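Local coordinates for acyl-coenzyme A oxidase acox-1.1 (Caenorhabditis elegans, PDB 5K3H), which catalyses the FAD-dependent first step of peroxisomal beta-oxidation, desaturating acyl-CoAs to trans-2-enoyl-CoAs while reducing oxygen to hydrogen peroxide, at residues D565-L576 / V596-I607. Sequence-based numbering, arbitrary orientation.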
ATOM      1  N   ASP B 565      -3.441 -23.985 -17.107  1.00 20.04           N
ATOM      2  CA  ASP B 565      -3.794 -24.041 -15.690  1.00 19.66           C
ATOM      3  C   ASP B 565      -3.838 -22.648 -15.095  1.00 19.54           C
ATOM      4  O   ASP B 565      -4.753 -22.318 -14.338  1.00 18.75           O
ATOM      5  CB  ASP B 565      -2.793 -24.880 -14.896  1.00 19.80           C
ATOM      6  CG  ASP B 565      -2.835 -26.332 -15.262  1.00 20.33           C
ATOM      7  OD1 ASP B 565      -3.806 -26.745 -15.930  1.00 20.62           O
ATOM      8  OD2 ASP B 565      -1.916 -27.072 -14.831  1.00 20.22           O
ATOM      9  N   LEU B 566      -2.822 -21.829 -15.396  1.00 18.05           N
ATOM     10  CA  LEU B 566      -2.810 -20.447 -14.921  1.00 18.91           C
ATOM     11  C   LEU B 566      -4.029 -19.704 -15.418  1.00 18.95           C
ATOM     12  O   LEU B 566      -4.689 -19.000 -14.642  1.00 18.01           O
ATOM     13  CB  LEU B 566      -1.558 -19.701 -15.409  1.00 18.73           C
ATOM     14  CG  LEU B 566      -0.467 -19.324 -14.418  1.00 19.45           C
ATOM     15  CD1 LEU B 566       0.383 -18.176 -14.926  1.00 19.55           C
ATOM     16  CD2 LEU B 566      -1.082 -18.990 -13.095  1.00 19.40           C
ATOM     17  N   LEU B 567      -4.353 -19.877 -16.710  1.00 20.03           N
ATOM     18  CA  LEU B 567      -5.475 -19.157 -17.311  1.00 19.72           C
ATOM     19  C   LEU B 567      -6.795 -19.534 -16.656  1.00 19.04           C
ATOM     20  O   LEU B 567      -7.640 -18.662 -16.403  1.00 19.41           O
ATOM     21  CB  LEU B 567      -5.546 -19.453 -18.805  1.00 20.47           C
ATOM     22  CG  LEU B 567      -6.833 -18.938 -19.460  1.00 21.46           C
ATOM     23  CD1 LEU B 567      -6.953 -17.405 -19.497  1.00 22.02           C
ATOM     24  CD2 LEU B 567      -6.957 -19.541 -20.833  1.00 22.14           C
ATOM     25  N   HIS B 568      -6.978 -20.825 -16.352  1.00 20.14           N
ATOM     26  CA  HIS B 568      -8.212 -21.271 -15.712  1.00 19.72           C
ATOM     27  C   HIS B 568      -8.336 -20.721 -14.309  1.00 19.21           C
ATOM     28  O   HIS B 568      -9.452 -20.441 -13.857  1.00 19.16           O
ATOM     29  CB  HIS B 568      -8.300 -22.792 -15.670  1.00 19.72           C
ATOM     30  CG  HIS B 568      -8.875 -23.391 -16.905  1.00 19.50           C
ATOM     31  ND1 HIS B 568      -8.102 -23.740 -17.996  1.00 20.01           N
ATOM     32  CD2 HIS B 568     -10.161 -23.625 -17.257  1.00 19.53           C
ATOM     33  CE1 HIS B 568      -8.887 -24.207 -18.950  1.00 20.27           C
ATOM     34  NE2 HIS B 568     -10.141 -24.142 -18.528  1.00 20.18           N
ATOM     35  N   LEU B 569      -7.217 -20.602 -13.588  1.00 17.43           N
ATOM     36  CA  LEU B 569      -7.240 -19.905 -12.300  1.00 17.16           C
ATOM     37  C   LEU B 569      -7.658 -18.449 -12.473  1.00 17.20           C
ATOM     38  O   LEU B 569      -8.527 -17.941 -11.747  1.00 17.13           O
ATOM     39  CB  LEU B 569      -5.861 -19.973 -11.644  1.00 16.84           C
ATOM     40  CG  LEU B 569      -5.683 -19.257 -10.299  1.00 16.92           C
ATOM     41  CD1 LEU B 569      -6.641 -19.819  -9.230  1.00 17.30           C
ATOM     42  CD2 LEU B 569      -4.246 -19.348  -9.840  1.00 17.01           C
ATOM     43  N   HIS B 570      -7.059 -17.774 -13.461  1.00 17.70           N
ATOM     44  CA  HIS B 570      -7.338 -16.368 -13.718  1.00 17.95           C
ATOM     45  C   HIS B 570      -8.824 -16.132 -13.974  1.00 18.21           C
ATOM     46  O   HIS B 570      -9.450 -15.278 -13.331  1.00 18.10           O
ATOM     47  CB  HIS B 570      -6.480 -15.899 -14.904  1.00 17.90           C
ATOM     48  CG  HIS B 570      -6.538 -14.423 -15.177  1.00 17.83           C
ATOM     49  ND1 HIS B 570      -6.124 -13.475 -14.267  1.00 18.08           N
ATOM     50  CD2 HIS B 570      -6.924 -13.737 -16.281  1.00 18.15           C
ATOM     51  CE1 HIS B 570      -6.279 -12.270 -14.785  1.00 17.94           C
ATOM     52  NE2 HIS B 570      -6.757 -12.401 -16.008  1.00 18.19           N
ATOM     53  N   VAL B 571      -9.414 -16.860 -14.925  1.00 17.30           N
ATOM     54  CA  VAL B 571     -10.797 -16.543 -15.279  1.00 18.29           C
ATOM     55  C   VAL B 571     -11.741 -16.836 -14.112  1.00 18.33           C
ATOM     56  O   VAL B 571     -12.701 -16.093 -13.888  1.00 18.38           O
ATOM     57  CB  VAL B 571     -11.218 -17.280 -16.567  1.00 18.72           C
ATOM     58  CG1 VAL B 571     -10.417 -16.781 -17.759  1.00 18.62           C
ATOM     59  CG2 VAL B 571     -11.048 -18.801 -16.407  1.00 19.55           C
ATOM     60  N   ASN B 572     -11.451 -17.856 -13.298  1.00 18.58           N
ATOM     61  CA  ASN B 572     -12.316 -18.119 -12.144  1.00 18.26           C
ATOM     62  C   ASN B 572     -12.123 -17.099 -11.027  1.00 18.18           C
ATOM     63  O   ASN B 572     -13.101 -16.678 -10.396  1.00 17.83           O
ATOM     64  CB  ASN B 572     -12.098 -19.533 -11.614  1.00 17.83           C
ATOM     65  CG  ASN B 572     -12.790 -20.560 -12.461  1.00 17.76           C
ATOM     66  OD1 ASN B 572     -14.022 -20.665 -12.428  1.00 17.67           O
ATOM     67  ND2 ASN B 572     -12.015 -21.360 -13.199  1.00 17.83           N
ATOM     68  N   TYR B 573     -10.873 -16.713 -10.741  1.00 18.23           N
ATOM     69  CA  TYR B 573     -10.637 -15.683  -9.734  1.00 18.53           C
ATOM     70  C   TYR B 573     -11.239 -14.349 -10.158  1.00 19.23           C
ATOM     71  O   TYR B 573     -11.919 -13.678  -9.373  1.00 19.28           O
ATOM     72  CB  TYR B 573      -9.145 -15.533  -9.498  1.00 18.25           C
ATOM     73  CG  TYR B 573      -8.812 -14.585  -8.384  1.00 17.54           C
ATOM     74  CD1 TYR B 573      -8.764 -15.032  -7.065  1.00 17.22           C
ATOM     75  CD2 TYR B 573      -8.573 -13.244  -8.632  1.00 17.25           C
ATOM     76  CE1 TYR B 573      -8.457 -14.176  -6.031  1.00 17.28           C
ATOM     77  CE2 TYR B 573      -8.267 -12.382  -7.596  1.00 17.01           C
ATOM     78  CZ  TYR B 573      -8.208 -12.862  -6.305  1.00 16.92           C
ATOM     79  OH  TYR B 573      -7.905 -12.020  -5.269  1.00 17.38           O
ATOM     80  N   GLU B 574     -10.978 -13.934 -11.402  1.00 18.48           N
ATOM     81  CA  GLU B 574     -11.489 -12.656 -11.872  1.00 19.33           C
ATOM     82  C   GLU B 574     -13.010 -12.671 -11.961  1.00 18.76           C
ATOM     83  O   GLU B 574     -13.659 -11.661 -11.672  1.00 19.66           O
ATOM     84  CB  GLU B 574     -10.859 -12.312 -13.222  1.00 20.92           C
ATOM     85  CG  GLU B 574      -9.327 -12.186 -13.193  1.00 22.30           C
ATOM     86  CD  GLU B 574      -8.832 -11.067 -12.269  1.00 25.29           C
ATOM     87  OE1 GLU B 574      -9.460  -9.977 -12.270  1.00 28.52           O
ATOM     88  OE2 GLU B 574      -7.810 -11.262 -11.548  1.00 24.20           O
ATOM     89  N   LEU B 575     -13.607 -13.799 -12.358  1.00 21.65           N
ATOM     90  CA  LEU B 575     -15.069 -13.856 -12.412  1.00 21.34           C
ATOM     91  C   LEU B 575     -15.684 -13.800 -11.018  1.00 22.16           C
ATOM     92  O   LEU B 575     -16.676 -13.092 -10.803  1.00 20.92           O
ATOM     93  CB  LEU B 575     -15.546 -15.102 -13.159  1.00 20.67           C
ATOM     94  CG  LEU B 575     -17.075 -15.285 -13.297  1.00 20.59           C
ATOM     95  CD1 LEU B 575     -17.783 -14.044 -13.922  1.00 19.76           C
ATOM     96  CD2 LEU B 575     -17.400 -16.590 -14.077  1.00 20.39           C
ATOM     97  N   LEU B 576     -15.124 -14.535 -10.052  1.00 19.59           N
ATOM     98  CA  LEU B 576     -15.620 -14.415  -8.684  1.00 21.06           C
ATOM     99  C   LEU B 576     -15.492 -12.984  -8.190  1.00 20.69           C
ATOM    100  O   LEU B 576     -16.358 -12.503  -7.451  1.00 21.43           O
ATOM    101  CB  LEU B 576     -14.878 -15.383  -7.764  1.00 23.38           C
ATOM    102  CG  LEU B 576     -15.551 -15.876  -6.468  1.00 26.36           C
ATOM    103  CD1 LEU B 576     -16.893 -16.569  -6.700  1.00 27.64           C
ATOM    104  CD2 LEU B 576     -14.608 -16.818  -5.742  1.00 26.40           C
ATOM    105  N   VAL B 596     -17.778 -21.931  -9.827  1.00 21.64           N
ATOM    106  CA  VAL B 596     -16.629 -21.057 -10.027  1.00 21.71           C
ATOM    107  C   VAL B 596     -15.717 -21.100  -8.807  1.00 20.96           C
ATOM    108  O   VAL B 596     -14.490 -21.144  -8.943  1.00 19.96           O
ATOM    109  CB  VAL B 596     -17.106 -19.623 -10.344  1.00 21.89           C
ATOM    110  CG1 VAL B 596     -15.930 -18.662 -10.384  1.00 21.80           C
ATOM    111  CG2 VAL B 596     -17.846 -19.592 -11.675  1.00 23.19           C
ATOM    112  N   ARG B 597     -16.304 -21.119  -7.603  1.00 20.29           N
ATOM    113  CA  ARG B 597     -15.529 -21.225  -6.365  1.00 21.93           C
ATOM    114  C   ARG B 597     -14.771 -22.543  -6.278  1.00 22.15           C
ATOM    115  O   ARG B 597     -13.606 -22.573  -5.874  1.00 21.90           O
ATOM    116  CB  ARG B 597     -16.443 -21.081  -5.151  1.00 22.71           C
ATOM    117  CG  ARG B 597     -17.082 -19.744  -5.013  1.00 23.48           C
ATOM    118  CD  ARG B 597     -18.036 -19.717  -3.835  1.00 24.33           C
ATOM    119  NE  ARG B 597     -18.603 -18.386  -3.643  1.00 25.55           N
ATOM    120  CZ  ARG B 597     -19.896 -18.082  -3.758  1.00 26.70           C
ATOM    121  NH1 ARG B 597     -20.785 -19.029  -4.056  1.00 28.98           N
ATOM    122  NH2 ARG B 597     -20.299 -16.825  -3.548  1.00 27.23           N
ATOM    123  N   ASP B 598     -15.437 -23.656  -6.603  1.00 20.44           N
ATOM    124  CA  ASP B 598     -14.766 -24.959  -6.586  1.00 22.06           C
ATOM    125  C   ASP B 598     -13.632 -25.019  -7.599  1.00 20.96           C
ATOM    126  O   ASP B 598     -12.572 -25.570  -7.313  1.00 21.59           O
ATOM    127  CB  ASP B 598     -15.780 -26.061  -6.859  1.00 23.17           C
ATOM    128  CG  ASP B 598     -16.833 -26.141  -5.783  1.00 25.33           C
ATOM    129  OD1 ASP B 598     -16.586 -25.678  -4.639  1.00 23.14           O
ATOM    130  OD2 ASP B 598     -17.934 -26.646  -6.096  1.00 31.77           O
ATOM    131  N   GLN B 599     -13.841 -24.456  -8.792  1.00 18.95           N
ATOM    132  CA  GLN B 599     -12.768 -24.368  -9.775  1.00 20.02           C
ATOM    133  C   GLN B 599     -11.619 -23.524  -9.243  1.00 18.24           C
ATOM    134  O   GLN B 599     -10.443 -23.822  -9.501  1.00 16.78           O
ATOM    135  CB  GLN B 599     -13.291 -23.751 -11.071  1.00 22.94           C
ATOM    136  CG  GLN B 599     -14.392 -24.545 -11.700  1.00 26.95           C
ATOM    137  CD  GLN B 599     -13.930 -25.874 -12.152  1.00 30.13           C
ATOM    138  OE1 GLN B 599     -13.155 -25.974 -13.107  1.00 37.90           O
ATOM    139  NE2 GLN B 599     -14.369 -26.928 -11.447  1.00 32.26           N
ATOM    140  N   LEU B 600     -11.948 -22.433  -8.544  1.00 19.81           N
ATOM    141  CA  LEU B 600     -10.916 -21.587  -7.968  1.00 20.08           C
ATOM    142  C   LEU B 600     -10.056 -22.381  -6.994  1.00 18.90           C
ATOM    143  O   LEU B 600      -8.820 -22.393  -7.102  1.00 19.36           O
ATOM    144  CB  LEU B 600     -11.547 -20.357  -7.298  1.00 20.01           C
ATOM    145  CG  LEU B 600     -10.653 -19.523  -6.374  1.00 21.43           C
ATOM    146  CD1 LEU B 600      -9.444 -18.979  -7.102  1.00 21.90           C
ATOM    147  CD2 LEU B 600     -11.454 -18.364  -5.793  1.00 21.56           C
ATOM    148  N   TYR B 601     -10.697 -23.052  -6.030  1.00 21.13           N
ATOM    149  CA  TYR B 601      -9.950 -23.842  -5.059  1.00 19.96           C
ATOM    150  C   TYR B 601      -9.236 -25.027  -5.709  1.00 20.02           C
ATOM    151  O   TYR B 601      -8.122 -25.374  -5.293  1.00 20.15           O
ATOM    152  CB  TYR B 601     -10.894 -24.276  -3.943  1.00 19.41           C
ATOM    153  CG  TYR B 601     -11.525 -23.066  -3.294  1.00 19.53           C
ATOM    154  CD1 TYR B 601     -10.742 -21.974  -2.948  1.00 19.65           C
ATOM    155  CD2 TYR B 601     -12.886 -23.004  -3.032  1.00 19.17           C
ATOM    156  CE1 TYR B 601     -11.298 -20.839  -2.370  1.00 19.60           C
ATOM    157  CE2 TYR B 601     -13.457 -21.874  -2.454  1.00 19.17           C
ATOM    158  CZ  TYR B 601     -12.648 -20.796  -2.128  1.00 19.55           C
ATOM    159  OH  TYR B 601     -13.161 -19.676  -1.552  1.00 19.84           O
ATOM    160  N   PHE B 602      -9.830 -25.628  -6.754  1.00 20.10           N
ATOM    161  CA  PHE B 602      -9.159 -26.711  -7.460  1.00 20.23           C
ATOM    162  C   PHE B 602      -7.881 -26.233  -8.145  1.00 20.13           C
ATOM    163  O   PHE B 602      -6.830 -26.864  -8.014  1.00 20.29           O
ATOM    164  CB  PHE B 602     -10.094 -27.357  -8.487  1.00 20.41           C
ATOM    165  CG  PHE B 602      -9.418 -28.425  -9.324  1.00 20.20           C
ATOM    166  CD1 PHE B 602      -9.287 -29.728  -8.842  1.00 20.21           C
ATOM    167  CD2 PHE B 602      -8.888 -28.118 -10.574  1.00 20.25           C
ATOM    168  CE1 PHE B 602      -8.672 -30.713  -9.602  1.00 20.32           C
ATOM    169  CE2 PHE B 602      -8.249 -29.088 -11.339  1.00 20.49           C
ATOM    170  CZ  PHE B 602      -8.145 -30.387 -10.860  1.00 20.18           C
ATOM    171  N   TYR B 603      -7.938 -25.118  -8.883  1.00 19.35           N
ATOM    172  CA  TYR B 603      -6.746 -24.714  -9.626  1.00 19.77           C
ATOM    173  C   TYR B 603      -5.665 -24.116  -8.727  1.00 20.69           C
ATOM    174  O   TYR B 603      -4.487 -24.179  -9.088  1.00 20.24           O
ATOM    175  CB  TYR B 603      -7.099 -23.739 -10.756  1.00 20.03           C
ATOM    176  CG  TYR B 603      -7.622 -24.440 -12.000  1.00 19.68           C
ATOM    177  CD1 TYR B 603      -6.759 -25.061 -12.878  1.00 19.68           C
ATOM    178  CD2 TYR B 603      -8.998 -24.510 -12.263  1.00 19.68           C
ATOM    179  CE1 TYR B 603      -7.240 -25.710 -14.012  1.00 19.91           C
ATOM    180  CE2 TYR B 603      -9.498 -25.168 -13.380  1.00 19.50           C
ATOM    181  CZ  TYR B 603      -8.617 -25.762 -14.258  1.00 19.81           C
ATOM    182  OH  TYR B 603      -9.103 -26.413 -15.386  1.00 19.45           O
ATOM    183  N   LEU B 604      -6.008 -23.622  -7.537  1.00 17.83           N
ATOM    184  CA  LEU B 604      -4.961 -23.310  -6.571  1.00 19.28           C
ATOM    185  C   LEU B 604      -4.065 -24.531  -6.336  1.00 22.11           C
ATOM    186  O   LEU B 604      -2.841 -24.469  -6.517  1.00 22.60           O
ATOM    187  CB  LEU B 604      -5.588 -22.858  -5.253  1.00 18.47           C
ATOM    188  CG  LEU B 604      -6.280 -21.487  -5.234  1.00 18.11           C
ATOM    189  CD1 LEU B 604      -6.905 -21.183  -3.844  1.00 17.45           C
ATOM    190  CD2 LEU B 604      -5.311 -20.363  -5.721  1.00 18.16           C
ATOM    191  N   GLN B 605      -4.677 -25.666  -5.987  1.00 18.02           N
ATOM    192  CA  GLN B 605      -3.942 -26.909  -5.773  1.00 20.96           C
ATOM    193  C   GLN B 605      -3.209 -27.358  -7.043  1.00 18.86           C
ATOM    194  O   GLN B 605      -2.093 -27.896  -6.977  1.00 17.00           O
ATOM    195  CB  GLN B 605      -4.946 -27.972  -5.297  1.00 25.77           C
ATOM    196  CG  GLN B 605      -4.584 -29.454  -5.556  1.00 30.69           C
ATOM    197  CD  GLN B 605      -5.018 -29.941  -6.960  1.00 36.78           C
ATOM    198  OE1 GLN B 605      -6.031 -29.476  -7.506  1.00 40.87           O
ATOM    199  NE2 GLN B 605      -4.252 -30.896  -7.536  1.00 42.16           N
ATOM    200  N   LYS B 606      -3.826 -27.147  -8.210  1.00 21.83           N
ATOM    201  CA  LYS B 606      -3.214 -27.556  -9.470  1.00 20.14           C
ATOM    202  C   LYS B 606      -1.989 -26.708  -9.786  1.00 19.47           C
ATOM    203  O   LYS B 606      -0.995 -27.208 -10.343  1.00 19.56           O
ATOM    204  CB  LYS B 606      -4.260 -27.471 -10.592  1.00 20.54           C
ATOM    205  CG  LYS B 606      -3.804 -28.089 -11.900  1.00 21.02           C
ATOM    206  CD  LYS B 606      -4.167 -29.573 -11.896  1.00 21.36           C
ATOM    207  CE  LYS B 606      -3.373 -30.362 -12.893  1.00 21.95           C
ATOM    208  NZ  LYS B 606      -3.139 -29.582 -14.121  1.00 22.67           N
ATOM    209  N   ILE B 607      -2.037 -25.418  -9.434  1.00 19.14           N
ATOM    210  CA  ILE B 607      -0.938 -24.511  -9.736  1.00 18.16           C
ATOM    211  C   ILE B 607       0.248 -24.768  -8.805  1.00 17.19           C
ATOM    212  O   ILE B 607       1.413 -24.636  -9.219  1.00 17.19           O
ATOM    213  CB  ILE B 607      -1.443 -23.060  -9.617  1.00 18.57           C
ATOM    214  CG1 ILE B 607      -2.409 -22.708 -10.760  1.00 19.55           C
ATOM    215  CG2 ILE B 607      -0.277 -22.082  -9.583  1.00 18.86           C
ATOM    216  CD1 ILE B 607      -1.789 -22.739 -12.110  1.00 19.76           C
TER
HETATM  217  O   HOH W   1       0.200 -26.517 -13.157  1.00 19.19           O
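Helices 565-576 and 596-607 run roughly antiparallel, their N-to-C directions 141° apart and their axes approaching to 8.8 Å, so that Asp-565 meets Ile-607, Leu-569 meets Tyr-603 and Asn-572 meets Leu-600. Both belong to the helical C-terminal domain of the acyl-CoA oxidase fold, and the pairing uses knobs-into-holes packing: Leu-569 enters a hole formed by Leu-600, Tyr-603, Leu-604 and Ile-607. Leu-569, its chi1 of 178° swinging CG opposite the main-chain nitrogen, sets CD1 3.6 Å from Leu-600 CD1 and turns CD2 to Ile-607 CG1. Leu-600 is shared, since its CD1 also meets the Tyr-573 ring at the edge and its CD2 lies 3.5 Å from Leu-576 CD2. Tyr-573 in turn meets the ring of His-342, a probable ATP-binding residue. Arg-597 forms salt bridges with Asp-594 of its own helix and Glu-584 of the second subunit, and Tyr-601 OH hydrogen-bonds to Glu-530 of that subunit. His-568 CB stands over one face of the Tyr-603 ring, 3.4 Å from its centroid, in a CH-pi contact. The two rings are nearly parallel but slid apart, which brings Tyr-603 OH above the rim of the imidazole, itself fixed by the carbonyls of Ser-564 and Gly-487. A serine in place of Tyr-603 would probably leave His-568 CB without its aromatic platform and open a gap beside His-568 and Asp-565 O. Asn-572 lays its amide against Gln-599 CB and Val-596 CG1; ND2 hydrogen-bonds back to His-568 O (2.8 Å), and OD1 to Tyr-491 OH. At the other end, Lys-606, bent at chi2 (88°) and chi4, brings NZ to the syn side of Asp-565 OD2, well out of the carboxylate plane, in a 2.9 Å salt bridge, and one water donates both to that OD2 and to Lys-606 O.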